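Local coordinates for protein alpha-L-arabinosidase (Xanthomonas axonopodis pv. citri, PDB 6D25) that probably hydrolyses terminal alpha-L-arabinofuranosyl groups from arabinoxylans, as a trimeric GH51 arabinofuranosidase able to cope with internal di-substitutions, at residues A42-L48 with A363-R367; M298-T303 with I358-H362. One frame throughout, in Å; residues are numbered along the deposited sequence.

Contact 1 of 2, residues A42-L48 with A363-R367; sequences AQVSRQL and AERVR
Leu48 meets Val366 at the buried end, the two side chains crossing at about a right angle with Leu48 CD2 3.7 Å from Val366 CG1. CG of Leu48 stands anti to its carbonyl carbon (chi1 -70°), and chi2 near 180° carries CD1 on in line, toward helix 346-361, and leaves CD2, the branch off CG, facing Val366. Val366 also packs on Leu320 and Val322 of strand 319-325. At the other end the methyl of Ala363 sits against Gln43 O, with CB 3.4 Å away, and against the side chain of Val44, 4.3 Å from CG2.

The clear polar links run through water. One water accepts from Ala42 N and donates to Glu364 OE2; another donates to both Gln43 O, at 2.7 Å, and Ala363 O. A third takes the N-H of Ser45 and has Ala363 O and Val366 O close enough to accept; a fourth donates to Arg367 O and lies 3.2 Å from Ser45 OG. That OG lies anti to its backbone N (chi1 177°), forward along the chain, where it accepts from Gln47 N at 3.0 Å and closes an ST turn. The guanidinium of Arg367 folds back to Glu364 O, 2.9 Å from NH2 and in the planes of both groups; the same NH2 also bonds to Lys316 O.

Gln47 bonds through its backbone to Ala369 and through OE1 to Asn93. The arrangement lies where the first and last strands of the eight-stranded parallel sheet, 51-52 and 366-371, come round toward each other, as in the closed (beta/alpha)8 barrel of GH51 enzymes.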
loop_
_atom_site.group_PDB
_atom_site.type_symbol
_atom_site.label_atom_id
_atom_site.label_comp_id
_atom_site.label_asym_id
_atom_site.label_seq_id
_atom_site.Cartn_x
_atom_site.Cartn_y
_atom_site.Cartn_z
ATOM N N ALA A 42 2.726 1.690 -41.409
ATOM C CA ALA A 42 3.275 2.300 -40.199
ATOM C C ALA A 42 4.757 1.941 -40.038
ATOM O O ALA A 42 5.247 0.952 -40.653
ATOM C CB ALA A 42 2.481 1.786 -39.017
ATOM N N GLN A 43 5.431 2.695 -39.190
ATOM C CA GLN A 43 6.800 2.388 -38.832
ATOM C C GLN A 43 6.831 1.116 -37.993
ATOM O O GLN A 43 6.073 0.964 -37.022
ATOM C CB GLN A 43 7.473 3.537 -38.073
ATOM C CG GLN A 43 8.873 3.177 -37.594
ATOM C CD GLN A 43 9.498 4.239 -36.706
ATOM O OE1 GLN A 43 10.303 5.025 -37.159
ATOM N NE2 GLN A 43 9.107 4.291 -35.439
ATOM N N VAL A 44 7.736 0.216 -38.366
ATOM C CA VAL A 44 8.021 -0.975 -37.588
ATOM C C VAL A 44 9.126 -0.586 -36.589
ATOM O O VAL A 44 10.301 -0.418 -36.976
ATOM C CB VAL A 44 8.467 -2.128 -38.498
ATOM C CG1 VAL A 44 8.838 -3.371 -37.710
ATOM C CG2 VAL A 44 7.420 -2.462 -39.556
ATOM N N SER A 45 8.734 -0.350 -35.337
ATOM C CA SER A 45 9.661 0.203 -34.365
ATOM C C SER A 45 10.837 -0.747 -34.154
ATOM O O SER A 45 10.660 -1.942 -33.941
ATOM C CB SER A 45 9.010 0.518 -33.034
ATOM O OG SER A 45 9.982 0.991 -32.114
ATOM N N ARG A 46 12.026 -0.159 -34.090
ATOM C CA ARG A 46 13.184 -0.958 -33.697
ATOM C C ARG A 46 12.984 -1.579 -32.312
ATOM O O ARG A 46 13.610 -2.594 -32.039
ATOM C CB ARG A 46 14.474 -0.141 -33.721
ATOM C CG ARG A 46 14.601 0.955 -32.672
ATOM C CD ARG A 46 15.933 1.679 -32.875
ATOM N NE ARG A 46 16.175 2.628 -31.776
ATOM C CZ ARG A 46 15.676 3.838 -31.668
ATOM N NH1 ARG A 46 14.910 4.343 -32.645
ATOM N NH2 ARG A 46 16.027 4.540 -30.595
ATOM N N GLN A 47 12.143 -1.005 -31.465
ATOM C CA GLN A 47 11.985 -1.501 -30.096
ATOM C C GLN A 47 11.234 -2.842 -30.082
ATOM O O GLN A 47 11.150 -3.477 -29.037
ATOM C CB GLN A 47 11.242 -0.495 -29.218
ATOM C CG GLN A 47 11.809 0.915 -29.224
ATOM C CD GLN A 47 13.263 1.007 -28.837
ATOM O OE1 GLN A 47 13.781 0.144 -28.153
ATOM N NE2 GLN A 47 13.906 2.085 -29.261
ATOM N N LEU A 48 10.722 -3.295 -31.237
ATOM C CA LEU A 48 10.176 -4.645 -31.335
ATOM C C LEU A 48 11.264 -5.712 -31.130
ATOM O O LEU A 48 10.943 -6.884 -30.894
ATOM C CB LEU A 48 9.520 -4.804 -32.720
ATOM C CG LEU A 48 8.232 -4.008 -32.935
ATOM C CD1 LEU A 48 7.691 -4.261 -34.327
ATOM C CD2 LEU A 48 7.189 -4.331 -31.882
ATOM N N ALA A 363 1.954 -2.897 -36.373
ATOM C CA ALA A 363 3.019 -1.936 -36.012
ATOM C C ALA A 363 2.438 -0.609 -35.513
ATOM O O ALA A 363 3.160 0.138 -34.874
ATOM C CB ALA A 363 3.912 -1.692 -37.212
ATOM N N GLU A 364 1.194 -0.279 -35.831
ATOM C CA GLU A 364 0.657 1.003 -35.301
ATOM C C GLU A 364 0.446 0.933 -33.779
ATOM O O GLU A 364 0.648 1.948 -33.089
ATOM C CB GLU A 364 -0.618 1.497 -35.986
ATOM C CG GLU A 364 -1.588 0.409 -36.364
ATOM C CD GLU A 364 -1.143 -0.419 -37.577
ATOM O OE1 GLU A 364 -0.867 -1.682 -37.380
ATOM O OE2 GLU A 364 -1.005 0.211 -38.707
ATOM N N ARG A 365 0.121 -0.245 -33.265
ATOM C CA ARG A 365 -0.184 -0.363 -31.824
ATOM C C ARG A 365 0.977 -1.023 -31.085
ATOM O O ARG A 365 1.330 -0.587 -29.994
ATOM C CB ARG A 365 -1.475 -1.151 -31.642
ATOM C CG ARG A 365 -1.824 -1.431 -30.180
ATOM C CD ARG A 365 -2.213 -0.223 -29.334
ATOM N NE ARG A 365 -3.559 0.233 -29.633
ATOM C CZ ARG A 365 -4.162 1.224 -28.973
ATOM N NH1 ARG A 365 -3.510 1.839 -27.990
ATOM N NH2 ARG A 365 -5.417 1.571 -29.283
ATOM N N VAL A 366 1.519 -2.112 -31.638
ATOM C CA VAL A 366 2.598 -2.830 -30.989
ATOM C C VAL A 366 3.920 -2.156 -31.355
ATOM O O VAL A 366 4.384 -2.278 -32.524
ATOM C CB VAL A 366 2.612 -4.319 -31.370
ATOM C CG1 VAL A 366 3.728 -5.048 -30.637
ATOM C CG2 VAL A 366 1.275 -4.990 -31.069
ATOM N N ARG A 367 4.496 -1.450 -30.388
ATOM C CA ARG A 367 5.642 -0.599 -30.697
ATOM C C ARG A 367 6.855 -0.959 -29.826
ATOM O O ARG A 367 7.909 -0.326 -29.975
ATOM C CB ARG A 367 5.263 0.875 -30.505
ATOM C CG ARG A 367 4.116 1.307 -31.409
ATOM C CD ARG A 367 3.893 2.790 -31.544
ATOM N NE ARG A 367 3.503 3.462 -30.356
ATOM C CZ ARG A 367 2.264 3.867 -30.049
ATOM N NH1 ARG A 367 2.131 4.619 -28.971
ATOM N NH2 ARG A 367 1.215 3.528 -30.773
HETATM O O HOH W 1 0.921 -0.402 -40.999
HETATM O O HOH W 2 4.719 2.513 -35.297
HETATM O O HOH W 3 5.970 -0.766 -34.333
HETATM O O HOH W 4 8.352 2.367 -29.688
#

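Contact 2 of 2, residues M298-T303 with I358-H362; sequences MDELIT and IFSQH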
loop_
_atom_site.group_PDB
_atom_site.type_symbol
_atom_site.label_atom_id
_atom_site.label_comp_id
_atom_site.label_asym_id
_atom_site.label_seq_id
_atom_site.Cartn_x
_atom_site.Cartn_y
_atom_site.Cartn_z
ATOM N N MET A 298 -0.144 -15.642 -30.670
ATOM C CA MET A 298 0.235 -14.224 -30.470
ATOM C C MET A 298 -0.604 -13.282 -31.351
ATOM O O MET A 298 -0.969 -12.191 -30.905
ATOM C CB MET A 298 1.721 -14.023 -30.756
ATOM C CG MET A 298 2.215 -12.603 -30.555
ATOM S SD MET A 298 2.227 -12.051 -28.845
ATOM C CE MET A 298 3.705 -12.835 -28.206
ATOM N N ASP A 299 -0.901 -13.673 -32.599
ATOM C CA ASP A 299 -1.628 -12.784 -33.478
ATOM C C ASP A 299 -3.052 -12.524 -32.946
ATOM O O ASP A 299 -3.503 -11.391 -32.924
ATOM C CB ASP A 299 -1.693 -13.298 -34.915
ATOM C CG ASP A 299 -2.334 -12.257 -35.825
ATOM O OD1 ASP A 299 -1.760 -11.205 -36.024
ATOM O OD2 ASP A 299 -3.439 -12.480 -36.251
ATOM N N GLU A 300 -3.750 -13.583 -32.518
ATOM C CA GLU A 300 -5.094 -13.454 -31.955
ATOM C C GLU A 300 -5.063 -12.592 -30.683
ATOM O O GLU A 300 -5.919 -11.729 -30.491
ATOM C CB GLU A 300 -5.665 -14.846 -31.655
ATOM C CG GLU A 300 -6.990 -14.807 -30.946
ATOM C CD GLU A 300 -7.541 -16.164 -30.525
ATOM O OE1 GLU A 300 -6.987 -17.211 -30.972
ATOM O OE2 GLU A 300 -8.534 -16.145 -29.754
ATOM N N LEU A 301 -4.097 -12.848 -29.795
ATOM C CA LEU A 301 -3.980 -12.078 -28.543
ATOM C C LEU A 301 -3.764 -10.596 -28.855
ATOM O O LEU A 301 -4.457 -9.734 -28.276
ATOM C CB LEU A 301 -2.816 -12.608 -27.710
ATOM C CG LEU A 301 -2.941 -14.050 -27.217
ATOM C CD1 LEU A 301 -1.681 -14.428 -26.462
ATOM C CD2 LEU A 301 -4.176 -14.275 -26.348
ATOM N N ILE A 302 -2.819 -10.271 -29.738
ATOM C CA ILE A 302 -2.586 -8.868 -30.066
ATOM C C ILE A 302 -3.856 -8.229 -30.639
ATOM O O ILE A 302 -4.225 -7.105 -30.265
ATOM C CB ILE A 302 -1.388 -8.714 -31.009
ATOM C CG1 ILE A 302 -0.094 -9.041 -30.258
ATOM C CG2 ILE A 302 -1.355 -7.331 -31.626
ATOM C CD1 ILE A 302 1.140 -9.163 -31.137
ATOM N N THR A 303 -4.531 -8.961 -31.536
ATOM C CA THR A 303 -5.722 -8.448 -32.179
ATOM C C THR A 303 -6.749 -8.065 -31.125
ATOM O O THR A 303 -7.291 -6.957 -31.130
ATOM C CB THR A 303 -6.266 -9.447 -33.217
ATOM O OG1 THR A 303 -5.212 -9.600 -34.180
ATOM C CG2 THR A 303 -7.536 -8.985 -33.880
ATOM N N ILE A 358 4.407 -11.191 -37.091
ATOM C CA ILE A 358 3.145 -10.793 -36.469
ATOM C C ILE A 358 3.246 -9.369 -35.900
ATOM O O ILE A 358 2.365 -8.522 -36.099
ATOM C CB ILE A 358 2.733 -11.830 -35.424
ATOM C CG1 ILE A 358 2.257 -13.131 -36.075
ATOM C CG2 ILE A 358 1.682 -11.268 -34.450
ATOM C CD1 ILE A 358 2.226 -14.298 -35.091
ATOM N N PHE A 359 4.319 -9.083 -35.172
ATOM C CA PHE A 359 4.467 -7.744 -34.588
ATOM C C PHE A 359 4.444 -6.688 -35.691
ATOM O O PHE A 359 3.793 -5.610 -35.525
ATOM C CB PHE A 359 5.778 -7.594 -33.823
ATOM C CG PHE A 359 6.011 -8.523 -32.664
ATOM C CD1 PHE A 359 4.971 -9.053 -31.945
ATOM C CD2 PHE A 359 7.304 -8.787 -32.230
ATOM C CE1 PHE A 359 5.195 -9.913 -30.870
ATOM C CE2 PHE A 359 7.536 -9.609 -31.148
ATOM C CZ PHE A 359 6.486 -10.187 -30.485
ATOM N N SER A 360 5.141 -6.970 -36.799
ATOM C CA SER A 360 5.255 -5.985 -37.868
ATOM C C SER A 360 3.894 -5.743 -38.545
ATOM O O SER A 360 3.674 -4.652 -39.124
ATOM C CB SER A 360 6.329 -6.397 -38.849
ATOM O OG SER A 360 5.873 -7.384 -39.764
ATOM N N GLN A 361 2.969 -6.721 -38.474
ATOM C CA GLN A 361 1.620 -6.579 -39.014
ATOM C C GLN A 361 0.742 -5.709 -38.096
ATOM O O GLN A 361 -0.373 -5.330 -38.489
ATOM C CB GLN A 361 0.913 -7.935 -39.171
ATOM C CG GLN A 361 1.597 -8.915 -40.080
ATOM C CD GLN A 361 2.033 -8.246 -41.366
ATOM O OE1 GLN A 361 1.180 -7.864 -42.190
ATOM N NE2 GLN A 361 3.355 -8.036 -41.498
ATOM N N HIS A 362 1.185 -5.448 -36.858
ATOM C CA HIS A 362 0.401 -4.695 -35.869
ATOM C C HIS A 362 1.190 -3.471 -35.439
ATOM O O HIS A 362 1.049 -3.018 -34.290
ATOM C CB HIS A 362 0.069 -5.602 -34.667
ATOM C CG HIS A 362 -0.880 -6.700 -35.019
ATOM N ND1 HIS A 362 -2.239 -6.492 -35.017
ATOM C CD2 HIS A 362 -0.670 -7.987 -35.367
ATOM C CE1 HIS A 362 -2.855 -7.611 -35.391
ATOM N NE2 HIS A 362 -1.907 -8.563 -35.607
#
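Asp299 and His362 make the one hydrogen bond between the two segments, from His362 just past the end of helix 346-361: His362 NE2 donates to Asp299 OD1 over 2.7 Å, with an N-H...O angle of 157°. The oxygen is met on its syn side but from well above the carboxylate plane, and it lies close to the imidazole plane; the carboxylate and ring planes are 47° apart. With CG of His362 anti to its carbonyl carbon, the ring reaches across to helix 285-312. On that helix Thr303 OG1 donates to Asp299 O at 2.8 Å, and this carbonyl also takes the N-H of Thr303 from the opposite face of its plane.

A CH-pi contact holds the imidazole from one face, where Ile302 CG2 stands 3.7 Å from the ring centroid and 20° off its normal.

Apolar packing fills the remainder. The other branch of Ile302 leaves at about a right angle, bringing CD1 to the edge of the Phe359 ring, 3.9 Å from CD1 of that phenylalanine. Ile358 CG2 lies against Asp299 CA at 3.8 Å, and Met298 CG approaches Phe359 CE1 at 4.0 Å. Behind them Trp325 meets Phe359 edge-to-face.

Bond and methyl together fix the rotation of the imidazole. The short His-carboxylate bond, made where both residues are partly exposed, would probably favour a proton on NE2 and may raise the histidine's affinity for a second one.

Overall arrangement
Contacts 1 and 2 have centres 11 Å apart and are joined directly, because the chain leaves helix 346-361 through His362 and Ala363 and enters strand 366-371. Three packing pairs bind them: Val366 CG2 lies 3.6 Å from Ile302 CG2, Leu48 CD1 3.9 Å from Phe359 CB, and Val44 CG1 4.1 Å from Ser360 CB. Ile302 CG2 is therefore shared between the valine of contact 1 and the imidazole of contact 2. Contact 2 packs helix 285-312 on helix 346-361, and contact 1 packs the loop after the latter on 42-48. Both sit by the start of strand 366-371, whereas (beta/alpha)8 glycosidases carry the active site at the carboxy-terminal strand ends, so they are probably structural.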